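Local structure of probable chitinase A (Chromobacterium violaceum, 4TX8) at residues Leu308-Ser312 against Ala313-Val317; Pro103-Lys106 against His107-Val110; Gln377-Gly380 against Ser381-Ala385. The protein probably hydrolyses internal glycosidic bonds of chitin as a family 18 endochitinase, with a carbohydrate-binding module that probably binds chitin. All blocks are in the same frame, centred on the assembly; numbering follows the deposited sequence.

Contact 1: Leu308-Ser312 against Ala313-Val317; sequences LAEGS and ADMLV
Ser312 and Met315 meet at the first turn of helix 313-325, where the serine hydroxyl closes off the helix start. Ser312 OG accepts the backbone N-H of Met315, with OG and N 3.1 Å apart and an N-H...O angle of 155°. Its chi1 of 77° places OG between its own backbone N and carbonyl carbon, which swings the hydroxyl over the start of the helix. The same oxygen donates in the other direction, to Ala309 O at 2.8 Å from OG; it arrives in the plane of that carbonyl and on a lone pair. Ala309 O also takes the N-H of Ser312, the closing bond of a type II beta turn from Ala309 to Ser312, so one carbonyl ties down both the turn and the cap. Gly311 supplies the positive phi that the turn needs. The regular helical bond from Leu316 N to Ser312 O is weak.

Around this polar centre the apolar groups close in. Met315, its chain extended and CG anti to the backbone N (chi1 177°), runs back along the turn until SD lies 3.6 Å from Glu310 CA. Leu308 packs from the same stretch of loop: its CB is 3.9 Å from Met315 CB, while CD1 reaches the backbone of Asp314. Further out, Leu299 and His258 touch Met315, and the Glu310 carboxylate goes to Ser358. Asp314 turns its carboxylate to Ser381 OG and Val382 N.

This is a classic serine N-cap. Because OG both donates and accepts, it satisfies a helix N-H and fixes the preceding turn at once; the negative charge of Asp314, close to the helix start, would probably also favour the helix dipole.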
loop_
_atom_site.group_PDB
_atom_site.type_symbol
_atom_site.label_atom_id
_atom_site.label_comp_id
_atom_site.label_asym_id
_atom_site.label_seq_id
_atom_site.Cartn_x
_atom_site.Cartn_y
_atom_site.Cartn_z
ATOM N N LEU A 308 -11.283 -18.444 4.214
ATOM C CA LEU A 308 -11.377 -17.895 2.873
ATOM C C LEU A 308 -10.019 -18.014 2.198
ATOM O O LEU A 308 -8.994 -17.654 2.774
ATOM C CB LEU A 308 -11.849 -16.443 2.912
ATOM C CG LEU A 308 -13.155 -16.221 3.679
ATOM C CD1 LEU A 308 -13.586 -14.768 3.599
ATOM C CD2 LEU A 308 -14.259 -17.138 3.164
ATOM N N ALA A 309 -10.019 -18.535 0.977
ATOM C CA ALA A 309 -8.782 -18.848 0.274
ATOM C C ALA A 309 -7.988 -17.603 -0.095
ATOM O O ALA A 309 -8.545 -16.586 -0.510
ATOM C CB ALA A 309 -9.084 -19.663 -0.974
ATOM N N GLU A 310 -6.675 -17.701 0.065
ATOM C CA GLU A 310 -5.769 -16.639 -0.335
ATOM C C GLU A 310 -5.869 -16.411 -1.841
ATOM O O GLU A 310 -5.836 -17.360 -2.624
ATOM C CB GLU A 310 -4.336 -16.988 0.068
ATOM C CG GLU A 310 -3.418 -15.794 0.195
ATOM C CD GLU A 310 -2.004 -16.182 0.581
ATOM O OE1 GLU A 310 -1.670 -17.385 0.512
ATOM O OE2 GLU A 310 -1.226 -15.283 0.957
ATOM N N GLY A 311 -6.006 -15.152 -2.242
ATOM C CA GLY A 311 -6.119 -14.815 -3.648
ATOM C C GLY A 311 -7.551 -14.790 -4.142
ATOM O O GLY A 311 -7.802 -14.559 -5.324
ATOM N N SER A 312 -8.498 -15.032 -3.242
ATOM C CA SER A 312 -9.908 -14.990 -3.618
ATOM C C SER A 312 -10.528 -13.631 -3.308
ATOM O O SER A 312 -10.083 -12.915 -2.410
ATOM C CB SER A 312 -10.701 -16.093 -2.908
ATOM O OG SER A 312 -10.956 -15.754 -1.557
ATOM N N ALA A 313 -11.551 -13.287 -4.082
ATOM C CA ALA A 313 -12.370 -12.111 -3.846
ATOM C C ALA A 313 -13.072 -12.213 -2.502
ATOM O O ALA A 313 -13.198 -11.221 -1.788
ATOM C CB ALA A 313 -13.383 -11.946 -4.959
ATOM N N ASP A 314 -13.536 -13.414 -2.169
ATOM C CA ASP A 314 -14.187 -13.662 -0.888
ATOM C C ASP A 314 -13.319 -13.214 0.290
ATOM O O ASP A 314 -13.818 -12.583 1.232
ATOM C CB ASP A 314 -14.533 -15.145 -0.737
ATOM C CG ASP A 314 -15.868 -15.516 -1.374
ATOM O OD1 ASP A 314 -16.693 -14.616 -1.650
ATOM O OD2 ASP A 314 -16.092 -16.730 -1.579
ATOM N N MET A 315 -12.027 -13.532 0.238
ATOM C CA MET A 315 -11.116 -13.142 1.312
ATOM C C MET A 315 -11.006 -11.628 1.405
ATOM O O MET A 315 -10.982 -11.059 2.493
ATOM C CB MET A 315 -9.732 -13.766 1.102
ATOM C CG MET A 315 -8.677 -13.357 2.131
ATOM S SD MET A 315 -7.163 -14.311 2.082
ATOM C CE MET A 315 -6.163 -13.455 3.272
ATOM N N LEU A 316 -10.951 -10.977 0.252
ATOM C CA LEU A 316 -10.892 -9.523 0.219
ATOM C C LEU A 316 -12.181 -8.928 0.777
ATOM O O LEU A 316 -12.154 -7.990 1.573
ATOM C CB LEU A 316 -10.649 -9.020 -1.203
ATOM C CG LEU A 316 -9.384 -9.532 -1.892
ATOM C CD1 LEU A 316 -9.264 -8.923 -3.277
ATOM C CD2 LEU A 316 -8.147 -9.231 -1.055
ATOM N N VAL A 317 -13.312 -9.486 0.361
ATOM C CA VAL A 317 -14.607 -9.017 0.839
ATOM C C VAL A 317 -14.754 -9.321 2.327
ATOM O O VAL A 317 -15.186 -8.468 3.106
ATOM C CB VAL A 317 -15.768 -9.661 0.053
ATOM C CG1 VAL A 317 -17.113 -9.248 0.643
ATOM C CG2 VAL A 317 -15.690 -9.271 -1.416
#

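Contact 2: Pro103-Lys106 against His107-Val110; sequences PFAK and HALV
Lys106 and His107 run side by side, pointing the same way, at the entrance to strand 108-114, a strand of the parallel beta barrel (TIM barrel) expected of a family 18 glycoside hydrolase. The lysine's aliphatic chain lies over one face of the imidazole. Lys106 CG is 4.1 Å from the ring centroid and only 11° off the ring normal, a CH-pi contact made over the centre of the ring. Past CG the methylenes carry on toward the far end of the imidazole: CD sits 3.9 Å from His107 CE1, and CE is 4.0 Å from His107 NE2. The lysine does this with a fully extended chain, CG anti to the backbone N (chi1 -177°), while His107 CG stands anti to its own carbonyl carbon (chi1 -56°). Lys106 NZ stays clear of the ring nitrogens. His107 NE2 is spoken for by the carbonyl of Pro389, which probably helps fix the rotation of the ring; Leu417 and Gln419, near the chain's C-terminal end, also touch the histidine.

The other half of the contact is apolar: two alanine methyl groups turn toward each other. Ala105 CB and Ala108 CB are 4.0 Å apart, and the Phe104 ring approaches Ala108 CB obliquely. That ring is itself placed from outside, edge-to-face with Tyr251 and in a cation-pi pairing with Arg392; the same arginine donates to Ala105 O through NH1, and its backbone bonds to Ala108 as the strand gets under way beside strand 393-397. No hydrogen bond links 103-106 to 107-110 directly. On the apolar side the Phe104 CE2 atom stops 4.3 Å from the methyl carbon of Ala108.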
loop_
_atom_site.group_PDB
_atom_site.type_symbol
_atom_site.label_atom_id
_atom_site.label_comp_id
_atom_site.label_asym_id
_atom_site.label_seq_id
_atom_site.Cartn_x
_atom_site.Cartn_y
_atom_site.Cartn_z
ATOM N N PRO A 103 -9.928 15.013 3.003
ATOM C CA PRO A 103 -10.526 14.741 1.691
ATOM C C PRO A 103 -9.543 14.127 0.695
ATOM O O PRO A 103 -8.529 14.743 0.378
ATOM C CB PRO A 103 -10.973 16.130 1.211
ATOM C CG PRO A 103 -11.023 16.977 2.448
ATOM C CD PRO A 103 -9.934 16.449 3.324
ATOM N N PHE A 104 -9.838 12.922 0.220
ATOM C CA PHE A 104 -9.102 12.344 -0.902
ATOM C C PHE A 104 -10.041 11.427 -1.684
ATOM O O PHE A 104 -11.199 11.273 -1.300
ATOM C CB PHE A 104 -7.828 11.618 -0.431
ATOM C CG PHE A 104 -8.070 10.436 0.474
ATOM C CD1 PHE A 104 -8.476 10.611 1.788
ATOM C CD2 PHE A 104 -7.841 9.146 0.018
ATOM C CE1 PHE A 104 -8.679 9.522 2.619
ATOM C CE2 PHE A 104 -8.037 8.051 0.843
ATOM C CZ PHE A 104 -8.459 8.239 2.145
ATOM N N ALA A 105 -9.555 10.856 -2.786
ATOM C CA ALA A 105 -10.412 10.134 -3.735
ATOM C C ALA A 105 -11.368 9.168 -3.042
ATOM O O ALA A 105 -10.937 8.286 -2.297
ATOM C CB ALA A 105 -9.558 9.387 -4.758
ATOM N N LYS A 106 -12.664 9.364 -3.279
ATOM C CA LYS A 106 -13.710 8.551 -2.661
ATOM C C LYS A 106 -13.449 7.068 -2.888
ATOM O O LYS A 106 -13.517 6.264 -1.961
ATOM C CB LYS A 106 -15.087 8.935 -3.210
ATOM C CG LYS A 106 -16.242 8.182 -2.565
ATOM C CD LYS A 106 -17.573 8.534 -3.216
ATOM C CE LYS A 106 -18.731 7.814 -2.537
ATOM N NZ LYS A 106 -20.024 8.029 -3.251
ATOM N N HIS A 107 -13.139 6.717 -4.130
ATOM C CA HIS A 107 -12.725 5.363 -4.457
ATOM C C HIS A 107 -11.286 5.413 -4.945
ATOM O O HIS A 107 -11.019 5.711 -6.109
ATOM C CB HIS A 107 -13.662 4.748 -5.493
ATOM C CG HIS A 107 -15.095 4.744 -5.065
ATOM N ND1 HIS A 107 -16.107 5.269 -5.839
ATOM C CD2 HIS A 107 -15.683 4.299 -3.929
ATOM C CE1 HIS A 107 -17.258 5.140 -5.203
ATOM N NE2 HIS A 107 -17.028 4.554 -4.041
ATOM N N ALA A 108 -10.364 5.130 -4.033
ATOM C CA ALA A 108 -8.955 5.423 -4.250
ATOM C C ALA A 108 -8.139 4.209 -4.668
ATOM O O ALA A 108 -8.409 3.083 -4.242
ATOM C CB ALA A 108 -8.359 6.035 -2.987
ATOM N N LEU A 109 -7.147 4.455 -5.517
ATOM C CA LEU A 109 -6.093 3.488 -5.785
ATOM C C LEU A 109 -4.853 3.960 -5.035
ATOM O O LEU A 109 -4.308 5.025 -5.331
ATOM C CB LEU A 109 -5.805 3.367 -7.285
ATOM C CG LEU A 109 -5.290 2.038 -7.863
ATOM C CD1 LEU A 109 -4.360 2.289 -9.044
ATOM C CD2 LEU A 109 -4.620 1.137 -6.830
ATOM N N VAL A 110 -4.428 3.171 -4.054
ATOM C CA VAL A 110 -3.268 3.492 -3.235
ATOM C C VAL A 110 -2.095 2.614 -3.649
ATOM O O VAL A 110 -2.252 1.404 -3.795
ATOM C CB VAL A 110 -3.562 3.285 -1.732
ATOM C CG1 VAL A 110 -2.326 3.579 -0.894
ATOM C CG2 VAL A 110 -4.740 4.147 -1.292
#

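Contact 3: Gln377-Gly380 against Ser381-Ala385; sequences QGCG and SVKPA
Cys379 reaches across the loop to Lys383 and Pro384, and its short side chain can be followed atom by atom. CB meets two things on the returning chain: the carbonyl oxygen of Val382 and the CG methylene of Lys383, with Cys379 CB 3.8 Å from Lys383 CG. One bond further, SG lies 3.7 Å from that same Lys383 CG and 4.0 Å from Pro384 CD, tucked beside the proline ring. SG stands anti to the carbonyl carbon (chi1 -65°), and at this tip it is bonded covalently to Cys372 SG. The sulfur therefore faces apolar carbon on the 381-385 side while the disulfide ties the loop back to helix 363-375.

Lys383 offers only the base of its chain to the cysteine; beyond CG the extended chain leads away from it. Where the two arms of the loop face each other, a water takes the place of a direct bond. It accepts from Gly380 N at 2.9 Å from its oxygen and donates to Val382 O at 3.1 Å, so Val382 O receives the water and also lies against Cys379 CB. The chain reverses around Gly380 and Ser381, and no direct hydrogen bond joins 377-380 to 381-385.

On helix 313-325, Val317 and Lys321 take the packing of the Val382 side chain, which is buried there. Lys321 also donates through NZ to Lys383 O, a second tie between this helix and the returning arm.

The whole is a disulfide-braced, water-bridged loop leading from helix 363-375 toward strand 393-397, an alpha-to-beta connection of the family 18 beta/alpha barrel.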
loop_
_atom_site.group_PDB
_atom_site.type_symbol
_atom_site.label_atom_id
_atom_site.label_comp_id
_atom_site.label_asym_id
_atom_site.label_seq_id
_atom_site.Cartn_x
_atom_site.Cartn_y
_atom_site.Cartn_z
ATOM N N GLN A 377 -23.337 -6.658 -5.763
ATOM C CA GLN A 377 -23.458 -7.407 -7.010
ATOM C C GLN A 377 -22.163 -8.141 -7.355
ATOM O O GLN A 377 -21.066 -7.641 -7.102
ATOM C CB GLN A 377 -23.855 -6.477 -8.159
ATOM C CG GLN A 377 -25.169 -5.739 -7.936
ATOM C CD GLN A 377 -26.337 -6.678 -7.692
ATOM O OE1 GLN A 377 -26.496 -7.686 -8.382
ATOM N NE2 GLN A 377 -27.159 -6.355 -6.699
ATOM N N GLY A 378 -22.302 -9.331 -7.931
ATOM C CA GLY A 378 -21.159 -10.118 -8.357
ATOM C C GLY A 378 -20.418 -10.777 -7.210
ATOM O O GLY A 378 -19.246 -11.127 -7.340
ATOM N N CYS A 379 -21.104 -10.947 -6.085
ATOM C CA CYS A 379 -20.494 -11.535 -4.896
ATOM C C CYS A 379 -20.313 -13.042 -5.031
ATOM O O CYS A 379 -21.013 -13.698 -5.803
ATOM C CB CYS A 379 -21.336 -11.231 -3.654
ATOM S SG CYS A 379 -21.420 -9.483 -3.203
ATOM N N GLY A 380 -19.364 -13.583 -4.273
ATOM C CA GLY A 380 -19.171 -15.017 -4.197
ATOM C C GLY A 380 -19.998 -15.587 -3.063
ATOM O O GLY A 380 -21.173 -15.255 -2.920
ATOM N N SER A 381 -19.388 -16.439 -2.247
ATOM C CA SER A 381 -20.099 -17.040 -1.123
ATOM C C SER A 381 -20.101 -16.105 0.084
ATOM O O SER A 381 -20.757 -16.373 1.091
ATOM C CB SER A 381 -19.478 -18.389 -0.754
ATOM O OG SER A 381 -18.087 -18.264 -0.525
ATOM N N VAL A 382 -19.367 -15.003 -0.030
ATOM C CA VAL A 382 -19.298 -14.010 1.036
ATOM C C VAL A 382 -19.948 -12.703 0.591
ATOM O O VAL A 382 -19.532 -12.093 -0.395
ATOM C CB VAL A 382 -17.840 -13.749 1.470
ATOM C CG1 VAL A 382 -17.776 -12.619 2.487
ATOM C CG2 VAL A 382 -17.223 -15.020 2.036
ATOM N N LYS A 383 -20.969 -12.281 1.330
ATOM C CA LYS A 383 -21.784 -11.131 0.953
ATOM C C LYS A 383 -21.920 -10.147 2.111
ATOM O O LYS A 383 -22.219 -10.551 3.235
ATOM C CB LYS A 383 -23.172 -11.598 0.504
ATOM C CG LYS A 383 -23.708 -10.916 -0.741
ATOM C CD LYS A 383 -25.195 -11.191 -0.911
ATOM C CE LYS A 383 -25.657 -10.903 -2.332
ATOM N NZ LYS A 383 -27.142 -10.993 -2.468
ATOM N N PRO A 384 -21.703 -8.851 1.844
ATOM C CA PRO A 384 -21.930 -7.824 2.868
ATOM C C PRO A 384 -23.388 -7.800 3.315
ATOM O O PRO A 384 -24.268 -8.148 2.527
ATOM C CB PRO A 384 -21.558 -6.519 2.154
ATOM C CG PRO A 384 -20.705 -6.930 1.009
ATOM C CD PRO A 384 -21.196 -8.279 0.587
ATOM N N ALA A 385 -23.638 -7.409 4.562
ATOM C CA ALA A 385 -25.005 -7.307 5.065
ATOM C C ALA A 385 -25.751 -6.222 4.299
ATOM O O ALA A 385 -26.872 -6.427 3.833
ATOM C CB ALA A 385 -25.009 -7.012 6.554
HETATM O O HOH W 1 -17.596 -11.805 -2.764
#

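Contacts 1 and 3 are neighbours, their centres about 11 Å apart, whereas contact 2 stands about 22 Å from contact 1 and touches neither. The Asp314 carboxylate joins contacts 1 and 3, so the loop of contact 3 is pinned to the helix that contact 1 starts; Leu308 CD2 adds apolar packing 3.8 Å from Val382 CG2. Contacts 1 and 3 are each partly buried; contact 2 is a surface contact that leads into a buried barrel strand. Their chemistry follows: backbone capping through a hydroxyl in 308-317, methylene over imidazole in 103-110, and a disulfide sulfur with a bridging water in 377-385.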